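Local coordinates for protein autotransporter adhesin (Vibrio vulnificus, PDB 4ERR) that probably helps to localise the DUF5 effector domain of a MARTX toxin to membranes, through a small helical domain, at residues Asp30-Val35 against Phe48-Lys53. Residues are numbered along the deposited sequence; the frame is centred on the assembly and turned at random.
Sequences DQLDLV and FELNKK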
ATOM      1  N   ASP B  30      -8.800  15.481   1.989  1.00 20.81           N
ATOM      2  CA  ASP B  30      -9.289  16.853   1.942  1.00 22.19           C
ATOM      3  C   ASP B  30     -10.783  16.895   1.645  1.00 21.76           C
ATOM      4  O   ASP B  30     -11.519  17.651   2.255  1.00 23.45           O
ATOM      5  CB  ASP B  30      -8.494  17.666   0.929  1.00 22.64           C
ATOM      6  CG  ASP B  30      -7.031  17.898   1.357  1.00 26.83           C
ATOM      7  OD1 ASP B  30      -6.625  17.557   2.509  1.00 28.52           O
ATOM      8  OD2 ASP B  30      -6.298  18.435   0.530  1.00 31.44           O
ATOM      9  N   GLN B  31     -11.242  16.047   0.737  1.00 21.18           N
ATOM     10  CA  GLN B  31     -12.663  16.002   0.407  1.00 21.48           C
ATOM     11  C   GLN B  31     -13.493  15.427   1.561  1.00 21.52           C
ATOM     12  O   GLN B  31     -14.631  15.877   1.813  1.00 22.68           O
ATOM     13  CB  GLN B  31     -12.881  15.192  -0.850  1.00 21.27           C
ATOM     14  CG  GLN B  31     -14.301  15.260  -1.363  1.00 21.27           C
ATOM     15  CD  GLN B  31     -14.698  16.648  -1.859  1.00 24.30           C
ATOM     16  OE1 GLN B  31     -13.855  17.451  -2.317  1.00 28.61           O
ATOM     17  NE2 GLN B  31     -15.993  16.937  -1.777  1.00 27.03           N
ATOM     18  N   LEU B  32     -12.922  14.463   2.284  1.00 21.22           N
ATOM     19  CA  LEU B  32     -13.592  13.913   3.459  1.00 22.06           C
ATOM     20  C   LEU B  32     -13.778  14.993   4.532  1.00 23.16           C
ATOM     21  O   LEU B  32     -14.837  15.080   5.156  1.00 23.52           O
ATOM     22  CB  LEU B  32     -12.801  12.709   3.987  1.00 21.42           C
ATOM     23  CG  LEU B  32     -13.360  11.989   5.208  1.00 20.99           C
ATOM     24  CD1 LEU B  32     -14.774  11.491   4.886  1.00 23.24           C
ATOM     25  CD2 LEU B  32     -12.468  10.794   5.580  1.00 21.15           C
ATOM     26  N   ASP B  33     -12.764  15.823   4.749  1.00 24.33           N
ATOM     27  CA  ASP B  33     -12.919  16.936   5.676  1.00 25.45           C
ATOM     28  C   ASP B  33     -14.029  17.877   5.200  1.00 26.76           C
ATOM     29  O   ASP B  33     -14.817  18.326   6.018  1.00 27.70           O
ATOM     30  CB  ASP B  33     -11.600  17.691   5.860  1.00 25.97           C
ATOM     31  CG  ASP B  33     -10.719  17.103   6.943  1.00 29.06           C
ATOM     32  OD1 ASP B  33     -11.224  16.574   7.970  1.00 33.10           O
ATOM     33  OD2 ASP B  33      -9.510  17.224   6.778  1.00 35.75           O
ATOM     34  N   LEU B  34     -14.109  18.150   3.883  1.00 25.91           N
ATOM     35  CA  LEU B  34     -15.218  18.997   3.361  1.00 25.96           C
ATOM     36  C   LEU B  34     -16.586  18.384   3.671  1.00 27.11           C
ATOM     37  O   LEU B  34     -17.509  19.100   4.067  1.00 27.85           O
ATOM     38  CB  LEU B  34     -15.096  19.285   1.857  1.00 26.31           C
ATOM     39  CG  LEU B  34     -13.891  20.163   1.486  1.00 26.65           C
ATOM     40  CD1 LEU B  34     -13.904  20.413  -0.021  1.00 27.26           C
ATOM     41  CD2 LEU B  34     -13.890  21.495   2.269  1.00 31.15           C
ATOM     42  N   VAL B  35     -16.711  17.058   3.513  1.00 25.37           N
ATOM     43  CA  VAL B  35     -17.968  16.382   3.816  1.00 26.36           C
ATOM     44  C   VAL B  35     -18.376  16.679   5.280  1.00 26.23           C
ATOM     45  O   VAL B  35     -19.502  17.073   5.546  1.00 28.90           O
ATOM     46  CB  VAL B  35     -17.885  14.845   3.569  1.00 25.23           C
ATOM     47  CG1 VAL B  35     -19.104  14.145   4.152  1.00 26.16           C
ATOM     48  CG2 VAL B  35     -17.722  14.505   2.049  1.00 24.68           C
ATOM     49  N   PHE B  48     -21.032  13.057  -2.883  1.00 27.42           N
ATOM     50  CA  PHE B  48     -20.922  12.524  -4.242  1.00 29.27           C
ATOM     51  C   PHE B  48     -19.517  12.649  -4.794  1.00 27.93           C
ATOM     52  O   PHE B  48     -18.995  11.732  -5.426  1.00 29.74           O
ATOM     53  CB  PHE B  48     -21.897  13.216  -5.192  1.00 30.96           C
ATOM     54  CG  PHE B  48     -23.284  12.645  -5.141  1.00 34.58           C
ATOM     55  CD1 PHE B  48     -23.574  11.465  -5.814  1.00 35.81           C
ATOM     56  CD2 PHE B  48     -24.293  13.257  -4.403  1.00 40.16           C
ATOM     57  CE1 PHE B  48     -24.851  10.924  -5.788  1.00 39.09           C
ATOM     58  CE2 PHE B  48     -25.605  12.705  -4.379  1.00 43.52           C
ATOM     59  CZ  PHE B  48     -25.866  11.538  -5.061  1.00 41.22           C
ATOM     60  N   GLU B  49     -18.886  13.791  -4.562  1.00 27.24           N
ATOM     61  CA  GLU B  49     -17.555  13.986  -5.092  1.00 27.25           C
ATOM     62  C   GLU B  49     -16.511  13.155  -4.360  1.00 25.35           C
ATOM     63  O   GLU B  49     -15.541  12.703  -4.975  1.00 25.49           O
ATOM     64  CB  GLU B  49     -17.171  15.458  -5.132  1.00 28.92           C
ATOM     65  CG  GLU B  49     -16.183  15.721  -6.218  1.00 35.22           C
ATOM     66  CD  GLU B  49     -16.765  15.512  -7.653  1.00 36.67           C
ATOM     67  OE1 GLU B  49     -17.988  15.361  -7.842  1.00 41.93           O
ATOM     68  OE2 GLU B  49     -15.997  15.514  -8.600  1.00 40.49           O
ATOM     69  N   LEU B  50     -16.716  12.931  -3.063  1.00 24.00           N
ATOM     70  CA  LEU B  50     -15.857  12.021  -2.315  1.00 22.64           C
ATOM     71  C   LEU B  50     -15.915  10.612  -2.935  1.00 24.41           C
ATOM     72  O   LEU B  50     -14.883   9.980  -3.173  1.00 24.16           O
ATOM     73  CB  LEU B  50     -16.284  11.976  -0.848  1.00 22.39           C
ATOM     74  CG  LEU B  50     -15.557  10.986   0.045  1.00 21.86           C
ATOM     75  CD1 LEU B  50     -14.071  11.271   0.067  1.00 24.49           C
ATOM     76  CD2 LEU B  50     -16.157  11.041   1.439  1.00 25.07           C
ATOM     77  N   ASN B  51     -17.121  10.144  -3.199  1.00 25.52           N
ATOM     78  CA  ASN B  51     -17.285   8.837  -3.769  1.00 28.70           C
ATOM     79  C   ASN B  51     -16.568   8.689  -5.119  1.00 27.37           C
ATOM     80  O   ASN B  51     -15.917   7.669  -5.386  1.00 26.64           O
ATOM     81  CB  ASN B  51     -18.756   8.453  -3.852  1.00 31.32           C
ATOM     82  CG  ASN B  51     -18.960   7.025  -3.453  1.00 39.76           C
ATOM     83  OD1 ASN B  51     -18.851   6.686  -2.272  1.00 48.47           O
ATOM     84  ND2 ASN B  51     -19.196   6.168  -4.425  1.00 47.07           N
ATOM     85  N   LYS B  52     -16.654   9.728  -5.952  1.00 26.96           N
ATOM     86  CA  LYS B  52     -15.949   9.737  -7.208  1.00 27.17           C
ATOM     87  C   LYS B  52     -14.441   9.661  -7.008  1.00 25.70           C
ATOM     88  O   LYS B  52     -13.765   8.882  -7.690  1.00 27.13           O
ATOM     89  CB  LYS B  52     -16.325  10.961  -8.047  1.00 28.13           C
ATOM     90  CG  LYS B  52     -15.602  11.006  -9.336  1.00 30.12           C
ATOM     91  CD  LYS B  52     -16.096  12.148 -10.247  1.00 32.66           C
ATOM     92  CE  LYS B  52     -15.157  12.289 -11.422  1.00 37.10           C
ATOM     93  NZ  LYS B  52     -14.835  11.003 -12.084  1.00 42.53           N
ATOM     94  N   LYS B  53     -13.918  10.452  -6.074  0.50 24.78           N
ATOM     95  CA  LYS B  53     -12.493  10.459  -5.800  0.50 23.71           C
ATOM     96  C   LYS B  53     -12.015   9.072  -5.344  0.50 23.51           C
ATOM     97  O   LYS B  53     -10.990   8.578  -5.816  0.50 24.20           O
ATOM     98  CB  LYS B  53     -12.141  11.546  -4.773  0.50 22.88           C
ATOM     99  CG  LYS B  53     -12.425  12.981  -5.269  0.50 23.47           C
ATOM    100  CD  LYS B  53     -12.035  14.074  -4.268  0.50 24.93           C
ATOM    101  CE  LYS B  53     -12.175  15.487  -4.883  0.50 27.50           C
ATOM    102  NZ  LYS B  53     -11.200  15.779  -5.991  0.50 28.79           N
TER
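Gln31 lays its aliphatic part over the backbone of Leu50, with Gln31 CG 3.7 Å from Leu50 CA, where the two main chains come nearest. In one of its two deposited conformers Lys53 crosses the same side chain at about a right angle, its CD resting 3.7 Å from Gln31 CB and its CE lying beside the amide oxygen. A bend at chi2 (67°) turns the amide along the facing helix, so that NE2 passes Glu49 CB and gives a hydrogen bond to the backbone O of Ala46, one turn before Leu50. The methylenes of one glutamine thus pack on the same helix that its amide nitrogen is bonded to. Deeper in, Leu50 CD2 is shared by two partners, Leu32 CD1 at 3.7 Å and Val35 CG2 at 3.8 Å, while Ile28 extends this apolar surface on helix 7-37. Phe5 of the second subunit packs on Leu32, joining the contact to the dimer interface. The axes of segments 30-35 and 48-53 approach to 9.3 Å and their directions differ by 160°, so helices 7-37 and 41-60 form an antiparallel helical hairpin here, with a buried leucine inside and a partly exposed glutamine over the closest approach, as expected in a four-helix-bundle membrane localization domain.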